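Local coordinates for protein type I modular polyketide synthase (Streptomyces albus subsp. albus, PDB 6IYT) that probably selects an extender unit, thought to be ethylmalonyl, from its coenzyme A thioester and transfers it to the acyl carrier protein during salinomycin assembly, at residues Val47-Ala52 with Glu56-Arg61; Ala147-Glu152 with Leu226-Ala231. All coordinates share one frame; numbering follows the deposited sequence.

Contact 1 joins neighbours in sequence, the strand 43-49 and the helix 52-67 that follows it, and is partly buried: four of its seven touching residues are buried. Contact 2 joins helices far apart in the chain, 144-158 and 228-245, at the surface of the acyltransferase region, with no touching residue buried. The interface areas, 219 Å² against 110 Å², follow that difference. Contact 1 packs aliphatic groups on each other, whereas in contact 2 a leucine methyl meets polar atoms; both have an Arg-Glu salt bridge inside a single helix. The one hydrogen bond between segments, in contact 1, is a helical backbone bond. The centres of contacts 1 and 2 lie about 43 Å apart.

Contact 1: Val47-Ala52 with Glu56-Arg61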
ATOM      1  N   VAL A  47      16.806 -11.192 -15.044  1.00  5.37           N
ATOM      2  CA  VAL A  47      18.183 -11.169 -15.594  1.00  5.77           C
ATOM      3  C   VAL A  47      19.010 -10.148 -14.830  1.00  5.43           C
ATOM      4  O   VAL A  47      18.510  -9.065 -14.499  1.00  5.07           O
ATOM      5  CB  VAL A  47      18.154 -10.767 -17.101  1.00  6.56           C
ATOM      6  CG1 VAL A  47      19.459 -11.098 -17.792  1.00  7.38           C
ATOM      7  CG2 VAL A  47      17.015 -11.455 -17.807  1.00  7.76           C
ATOM      8  N   SER A  48      20.305 -10.427 -14.615  1.00  4.96           N
ATOM      9  CA  SER A  48      21.161  -9.462 -13.967  1.00  5.05           C
ATOM     10  C   SER A  48      22.598  -9.623 -14.386  1.00  5.35           C
ATOM     11  O   SER A  48      23.009 -10.690 -14.885  1.00  5.49           O
ATOM     12  CB  SER A  48      21.057  -9.559 -12.439  1.00  5.48           C
ATOM     13  OG  SER A  48      21.590 -10.782 -11.958  1.00  6.35           O
ATOM     14  N   ALA A  49      23.330  -8.536 -14.270  1.00  5.98           N
ATOM     15  CA  ALA A  49      24.747  -8.487 -14.694  1.00  5.98           C
ATOM     16  C   ALA A  49      25.430  -7.344 -13.962  1.00  7.58           C
ATOM     17  O   ALA A  49      24.823  -6.701 -13.121  1.00  6.65           O
ATOM     18  CB  ALA A  49      24.833  -8.279 -16.188  1.00  6.65           C
ATOM     19  N   LYS A  50      26.730  -7.147 -14.215  1.00  7.91           N
ATOM     20  CA  LYS A  50      27.531  -6.227 -13.392  1.00  9.47           C
ATOM     21  C   LYS A  50      27.655  -4.841 -14.002  1.00  9.74           C
ATOM     22  O   LYS A  50      28.150  -3.922 -13.359  1.00 11.70           O
ATOM     23  CB  LYS A  50      28.924  -6.796 -13.161  1.00 10.58           C
ATOM     24  CG  LYS A  50      28.900  -8.134 -12.479  1.00 12.96           C
ATOM     25  CD  LYS A  50      30.297  -8.616 -12.239  1.00 16.83           C
ATOM     26  CE  LYS A  50      30.343 -10.098 -11.969  1.00 20.92           C
ATOM     27  NZ  LYS A  50      31.617 -10.417 -11.258  1.00 25.41           N
ATOM     28  N   SER A  51      27.157  -4.673 -15.206  1.00  9.55           N
ATOM     29  CA  SER A  51      27.149  -3.352 -15.862  1.00  9.24           C
ATOM     30  C   SER A  51      25.976  -3.246 -16.815  1.00  9.59           C
ATOM     31  O   SER A  51      25.380  -4.254 -17.191  1.00  8.16           O
ATOM     32  CB  SER A  51      28.469  -3.122 -16.631  1.00  8.52           C
ATOM     33  OG  SER A  51      28.435  -3.801 -17.886  1.00  7.53           O
ATOM     34  N   ALA A  52      25.708  -2.029 -17.299  1.00 11.16           N
ATOM     35  CA  ALA A  52      24.659  -1.824 -18.311  1.00 11.86           C
ATOM     36  C   ALA A  52      24.891  -2.665 -19.544  1.00 13.33           C
ATOM     37  O   ALA A  52      23.948  -3.226 -20.107  1.00 13.01           O
ATOM     38  CB  ALA A  52      24.574  -0.357 -18.698  1.00 13.03           C
ATOM     39  N   GLU A  56      22.807  -5.891 -21.149  1.00  8.07           N
ATOM     40  CA  GLU A  56      22.498  -6.016 -22.551  1.00 11.09           C
ATOM     41  C   GLU A  56      23.047  -7.338 -23.141  1.00  8.45           C
ATOM     42  O   GLU A  56      22.369  -7.994 -23.907  1.00  9.17           O
ATOM     43  CB  GLU A  56      23.056  -4.808 -23.314  1.00 14.42           C
ATOM     44  CG  GLU A  56      22.565  -4.690 -24.738  1.00 22.85           C
ATOM     45  CD  GLU A  56      21.168  -4.085 -24.839  1.00 24.94           C
ATOM     46  OE1 GLU A  56      20.857  -3.121 -24.092  1.00 31.92           O
ATOM     47  OE2 GLU A  56      20.381  -4.574 -25.672  1.00 28.42           O
ATOM     48  N   ALA A  57      24.290  -7.698 -22.796  1.00  8.38           N
ATOM     49  CA  ALA A  57      24.901  -8.945 -23.265  1.00  7.64           C
ATOM     50  C   ALA A  57      24.127 -10.175 -22.755  1.00  7.39           C
ATOM     51  O   ALA A  57      23.874 -11.134 -23.499  1.00  8.86           O
ATOM     52  CB  ALA A  57      26.376  -9.023 -22.816  1.00  8.22           C
ATOM     53  N   GLN A  58      23.727 -10.150 -21.494  1.00  8.72           N
ATOM     54  CA  GLN A  58      22.984 -11.291 -20.946  1.00  7.77           C
ATOM     55  C   GLN A  58      21.647 -11.451 -21.647  1.00  7.93           C
ATOM     56  O   GLN A  58      21.218 -12.562 -21.909  1.00  7.05           O
ATOM     57  CB  GLN A  58      22.768 -11.156 -19.444  1.00  8.99           C
ATOM     58  CG  GLN A  58      24.020 -11.347 -18.606  1.00  9.82           C
ATOM     59  CD  GLN A  58      24.767 -12.646 -18.907  1.00  9.40           C
ATOM     60  OE1 GLN A  58      26.003 -12.650 -19.076  1.00 13.93           O
ATOM     61  NE2 GLN A  58      24.046 -13.736 -18.942  1.00  9.63           N
ATOM     62  N   ARG A  59      20.954 -10.329 -21.862  1.00  8.68           N
ATOM     63  CA  ARG A  59      19.681 -10.357 -22.584  1.00  9.85           C
ATOM     64  C   ARG A  59      19.858 -10.902 -23.996  1.00 10.23           C
ATOM     65  O   ARG A  59      19.048 -11.699 -24.461  1.00 12.37           O
ATOM     66  CB  ARG A  59      19.053  -8.972 -22.627  1.00 12.03           C
ATOM     67  CG  ARG A  59      18.526  -8.532 -21.282  1.00 12.56           C
ATOM     68  CD  ARG A  59      18.354  -7.031 -21.203  1.00 14.96           C
ATOM     69  NE  ARG A  59      17.682  -6.521 -22.366  1.00 15.80           N
ATOM     70  CZ  ARG A  59      17.918  -5.337 -22.907  1.00 17.07           C
ATOM     71  NH1 ARG A  59      18.783  -4.499 -22.346  1.00 15.30           N
ATOM     72  NH2 ARG A  59      17.243  -4.970 -23.988  1.00 19.81           N
ATOM     73  N   ALA A  60      20.935 -10.498 -24.659  1.00  9.86           N
ATOM     74  CA  ALA A  60      21.227 -10.976 -26.015  1.00 10.76           C
ATOM     75  C   ALA A  60      21.586 -12.448 -26.051  1.00  9.08           C
ATOM     76  O   ALA A  60      21.156 -13.180 -26.963  1.00  9.05           O
ATOM     77  CB  ALA A  60      22.352 -10.149 -26.628  1.00 12.78           C
ATOM     78  N   ARG A  61      22.345 -12.908 -25.058  1.00  8.57           N
ATOM     79  CA  ARG A  61      22.767 -14.326 -25.006  1.00 10.19           C
ATOM     80  C   ARG A  61      21.565 -15.253 -24.697  1.00 10.31           C
ATOM     81  O   ARG A  61      21.410 -16.340 -25.308  1.00 11.28           O
ATOM     82  CB  ARG A  61      23.867 -14.512 -23.963  1.00 12.80           C
ATOM     83  CG  ARG A  61      25.206 -13.905 -24.393  1.00 15.05           C
ATOM     84  CD  ARG A  61      26.181 -13.819 -23.243  1.00 16.95           C
ATOM     85  NE  ARG A  61      26.502 -15.140 -22.724  1.00 19.27           N
ATOM     86  CZ  ARG A  61      27.343 -15.979 -23.306  1.00 23.92           C
ATOM     87  NH1 ARG A  61      28.106 -15.552 -24.312  1.00 26.64           N
ATOM     88  NH2 ARG A  61      27.537 -17.190 -22.786  1.00 23.03           N
TER
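Val47 and Gln58 meet in the tight part of this contact, where CG1 of Val47 lies 3.7 Å from CB of Gln58. That methyl stands anti to the backbone N (chi1 -164°), which turns it to the helix. Next to it, CB of Ala49 packs 4.0 Å from CG of Gln58, and the same CG comes within 3.9 Å of the carbonyl O of Ser48. The aliphatic part of Gln58 is thus held against three successive strand residues. Val47 and Ala49 also touch Leu55, while Ser48 faces the other way and its OG bonds to Phe88 N.

The strand 43-49 is outermost in a three-stranded antiparallel sheet, and helix 52-67 follows and packs on it, consistent with the small linker domain beside the acyltransferase.

The loose side is the exposed first helical turn. Glu56 N donates to Ala52 O at 3.1 Å (N-H...O angle 165°), a regular backbone bond that spans the segments because the helix begins at Ala52. Glu56 bends at chi2, and its OE1 forms a salt bridge with NH1 of Arg59 at 3.0 Å, although the hydrogen bond within it is weak. NE of Arg59 bonds to Leu106 O.

Ser51 is the N-cap, its OG bonded to Gly54 N. The chemistry implies a division of labour: apolar packing joins helix to sheet edge, while polar bonds secure the exposed helix start.

Contact 2: Ala147-Glu152 with Leu226-Ala231; sequences AARFAE and LSLGDA
Leu228 reaches across to Arg149 and Glu152 with one methyl group, CD2, and this accounts for the van der Waals part of the contact. CD2 lies 3.9 Å from NH2 of Arg149, approaching the guanidinium obliquely, and 4.1 Å from the backbone O of Glu152. Leu228 directs its CB toward the helix 144-158. The backbones stay well apart, the nearest CA atoms, those of Glu152 and Leu228, being 8.6 Å from each other, so the approach is made by the side chain.

The charged interaction lies within the helix 144-158. NH2 of Arg149 donates to OE1 of Glu152 at 2.8 Å with an N-H...O angle of 153°. The acceptor sits at the guanidinium edge, 14° out of its plane, and is met nearly along its C-O axis. Arg149 leaves the backbone with CG anti to N (chi1 -177°) and then bends at chi2, a course that brings its end nearer Leu228 than its CB direction would suggest.

One capping bond closes the start of the other helix, 228-245: OG of Ser227, the N-cap, accepts from Asp230 N at 3.0 Å. Separately, Asp230 OD2 bonds to Glu339 N, outside the segments.

Within the acyl transferase domain, helix 181-200 lies beside both partners, Arg149 touching Val193 and Ala231 touching Phe189. No hydrogen bond or salt bridge joins the two segments. The chemistry implies a modest surface contact, in which an apolar methyl rests beside an ion pair whose charges probably offset each other largely within one helix.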
ATOM      1  N   ALA A 147      -6.114 -14.714  -1.432  1.00  5.72           N
ATOM      2  CA  ALA A 147      -7.480 -15.130  -1.115  1.00  6.11           C
ATOM      3  C   ALA A 147      -7.568 -15.743   0.293  1.00  6.50           C
ATOM      4  O   ALA A 147      -8.561 -15.564   0.999  1.00  6.74           O
ATOM      5  CB  ALA A 147      -7.972 -16.110  -2.172  1.00  6.36           C
ATOM      6  N   ALA A 148      -6.572 -16.551   0.662  1.00  6.49           N
ATOM      7  CA  ALA A 148      -6.551 -17.175   1.989  1.00  7.65           C
ATOM      8  C   ALA A 148      -6.503 -16.144   3.096  1.00  8.40           C
ATOM      9  O   ALA A 148      -7.175 -16.292   4.123  1.00  7.83           O
ATOM     10  CB  ALA A 148      -5.369 -18.120   2.109  1.00  8.88           C
ATOM     11  N   ARG A 149      -5.615 -15.162   2.952  1.00  7.51           N
ATOM     12  CA  ARG A 149      -5.479 -14.148   3.946  1.00  6.96           C
ATOM     13  C   ARG A 149      -6.700 -13.282   3.973  1.00  6.16           C
ATOM     14  O   ARG A 149      -7.190 -12.922   5.046  1.00  6.09           O
ATOM     15  CB  ARG A 149      -4.237 -13.317   3.708  1.00  7.09           C
ATOM     16  CG  ARG A 149      -4.017 -12.267   4.787  1.00  8.09           C
ATOM     17  CD  ARG A 149      -3.786 -12.901   6.154  1.00  9.33           C
ATOM     18  NE  ARG A 149      -3.195 -11.936   7.076  1.00  9.63           N
ATOM     19  CZ  ARG A 149      -3.292 -11.981   8.393  1.00 13.51           C
ATOM     20  NH1 ARG A 149      -2.628 -11.096   9.117  1.00 14.60           N
ATOM     21  NH2 ARG A 149      -3.950 -12.962   8.989  1.00 13.30           N
ATOM     22  N   PHE A 150      -7.245 -13.001   2.793  1.00  5.59           N
ATOM     23  CA  PHE A 150      -8.471 -12.197   2.682  1.00  6.25           C
ATOM     24  C   PHE A 150      -9.649 -12.899   3.399  1.00  6.13           C
ATOM     25  O   PHE A 150     -10.304 -12.295   4.205  1.00  5.77           O
ATOM     26  CB  PHE A 150      -8.790 -11.912   1.190  1.00  6.15           C
ATOM     27  CG  PHE A 150     -10.005 -11.037   0.961  1.00  7.57           C
ATOM     28  CD1 PHE A 150     -11.293 -11.550   1.098  1.00  8.40           C
ATOM     29  CD2 PHE A 150      -9.861  -9.741   0.485  1.00  8.31           C
ATOM     30  CE1 PHE A 150     -12.394 -10.751   0.862  1.00  8.07           C
ATOM     31  CE2 PHE A 150     -10.967  -8.965   0.184  1.00  9.40           C
ATOM     32  CZ  PHE A 150     -12.231  -9.468   0.406  1.00  8.50           C
ATOM     33  N   ALA A 151      -9.702 -14.231   3.305  1.00  6.41           N
ATOM     34  CA  ALA A 151     -10.740 -14.997   4.000  1.00  6.84           C
ATOM     35  C   ALA A 151     -10.607 -14.895   5.504  1.00  9.01           C
ATOM     36  O   ALA A 151     -11.621 -14.705   6.202  1.00  7.73           O
ATOM     37  CB  ALA A 151     -10.707 -16.455   3.568  1.00  6.77           C
ATOM     38  N   GLU A 152      -9.375 -14.985   6.013  1.00  8.80           N
ATOM     39  CA  GLU A 152      -9.126 -14.867   7.467  1.00 10.52           C
ATOM     40  C   GLU A 152      -9.578 -13.515   7.965  1.00  8.76           C
ATOM     41  O   GLU A 152     -10.188 -13.400   9.026  1.00  8.64           O
ATOM     42  CB  GLU A 152      -7.634 -15.041   7.801  1.00 13.76           C
ATOM     43  CG  GLU A 152      -7.024 -16.362   7.355  1.00 20.17           C
ATOM     44  CD  GLU A 152      -5.536 -16.499   7.741  1.00 29.58           C
ATOM     45  OE1 GLU A 152      -4.900 -15.465   8.097  1.00 21.61           O
ATOM     46  OE2 GLU A 152      -5.038 -17.661   7.787  1.00 33.31           O
ATOM     47  N   LEU A 226      -2.709  -5.386  17.620  1.00  6.88           N
ATOM     48  CA  LEU A 226      -4.079  -5.776  17.911  1.00  8.40           C
ATOM     49  C   LEU A 226      -4.312  -7.145  17.344  1.00  7.89           C
ATOM     50  O   LEU A 226      -3.837  -7.449  16.271  1.00  8.03           O
ATOM     51  CB  LEU A 226      -5.067  -4.807  17.280  1.00  8.13           C
ATOM     52  CG  LEU A 226      -5.142  -3.385  17.859  1.00  8.77           C
ATOM     53  CD1 LEU A 226      -6.085  -2.551  17.015  1.00  9.76           C
ATOM     54  CD2 LEU A 226      -5.588  -3.434  19.300  1.00 10.42           C
ATOM     55  N   SER A 227      -5.188  -7.911  17.979  1.00  8.57           N
ATOM     56  CA  SER A 227      -5.669  -9.130  17.366  1.00  8.00           C
ATOM     57  C   SER A 227      -6.428  -8.760  16.083  1.00  7.66           C
ATOM     58  O   SER A 227      -6.946  -7.651  15.948  1.00  6.19           O
ATOM     59  CB  SER A 227      -6.575  -9.898  18.352  1.00  7.65           C
ATOM     60  OG  SER A 227      -7.815  -9.248  18.543  1.00  7.50           O
ATOM     61  N   LEU A 228      -6.521  -9.689  15.150  1.00  8.43           N
ATOM     62  CA  LEU A 228      -7.365  -9.491  13.988  1.00  8.89           C
ATOM     63  C   LEU A 228      -8.787  -9.108  14.349  1.00  8.52           C
ATOM     64  O   LEU A 228      -9.382  -8.214  13.728  1.00  9.35           O
ATOM     65  CB  LEU A 228      -7.408 -10.758  13.173  1.00 11.04           C
ATOM     66  CG  LEU A 228      -7.291 -10.662  11.684  1.00 14.00           C
ATOM     67  CD1 LEU A 228      -6.179  -9.694  11.273  1.00 15.21           C
ATOM     68  CD2 LEU A 228      -7.012 -12.072  11.170  1.00 13.04           C
ATOM     69  N   GLY A 229      -9.362  -9.818  15.324  1.00  9.00           N
ATOM     70  CA  GLY A 229     -10.706  -9.501  15.802  1.00  8.33           C
ATOM     71  C   GLY A 229     -10.850  -8.074  16.293  1.00  7.56           C
ATOM     72  O   GLY A 229     -11.813  -7.405  15.962  1.00  7.21           O
ATOM     73  N   ASP A 230      -9.935  -7.650  17.176  1.00  6.58           N
ATOM     74  CA  ASP A 230     -10.009  -6.308  17.762  1.00  6.00           C
ATOM     75  C   ASP A 230      -9.830  -5.246  16.679  1.00  5.79           C
ATOM     76  O   ASP A 230     -10.570  -4.290  16.645  1.00  5.50           O
ATOM     77  CB  ASP A 230      -8.954  -6.100  18.858  1.00  7.46           C
ATOM     78  CG  ASP A 230      -9.393  -6.646  20.241  1.00  9.57           C
ATOM     79  OD1 ASP A 230     -10.542  -7.147  20.383  1.00  9.93           O
ATOM     80  OD2 ASP A 230      -8.564  -6.563  21.190  1.00 11.33           O
ATOM     81  N   ALA A 231      -8.844  -5.426  15.790  1.00  4.73           N
ATOM     82  CA  ALA A 231      -8.618  -4.444  14.701  1.00  4.71           C
ATOM     83  C   ALA A 231      -9.864  -4.351  13.807  1.00  4.49           C
ATOM     84  O   ALA A 231     -10.358  -3.254  13.487  1.00  3.78           O
ATOM     85  CB  ALA A 231      -7.386  -4.846  13.872  1.00  4.45           C
TER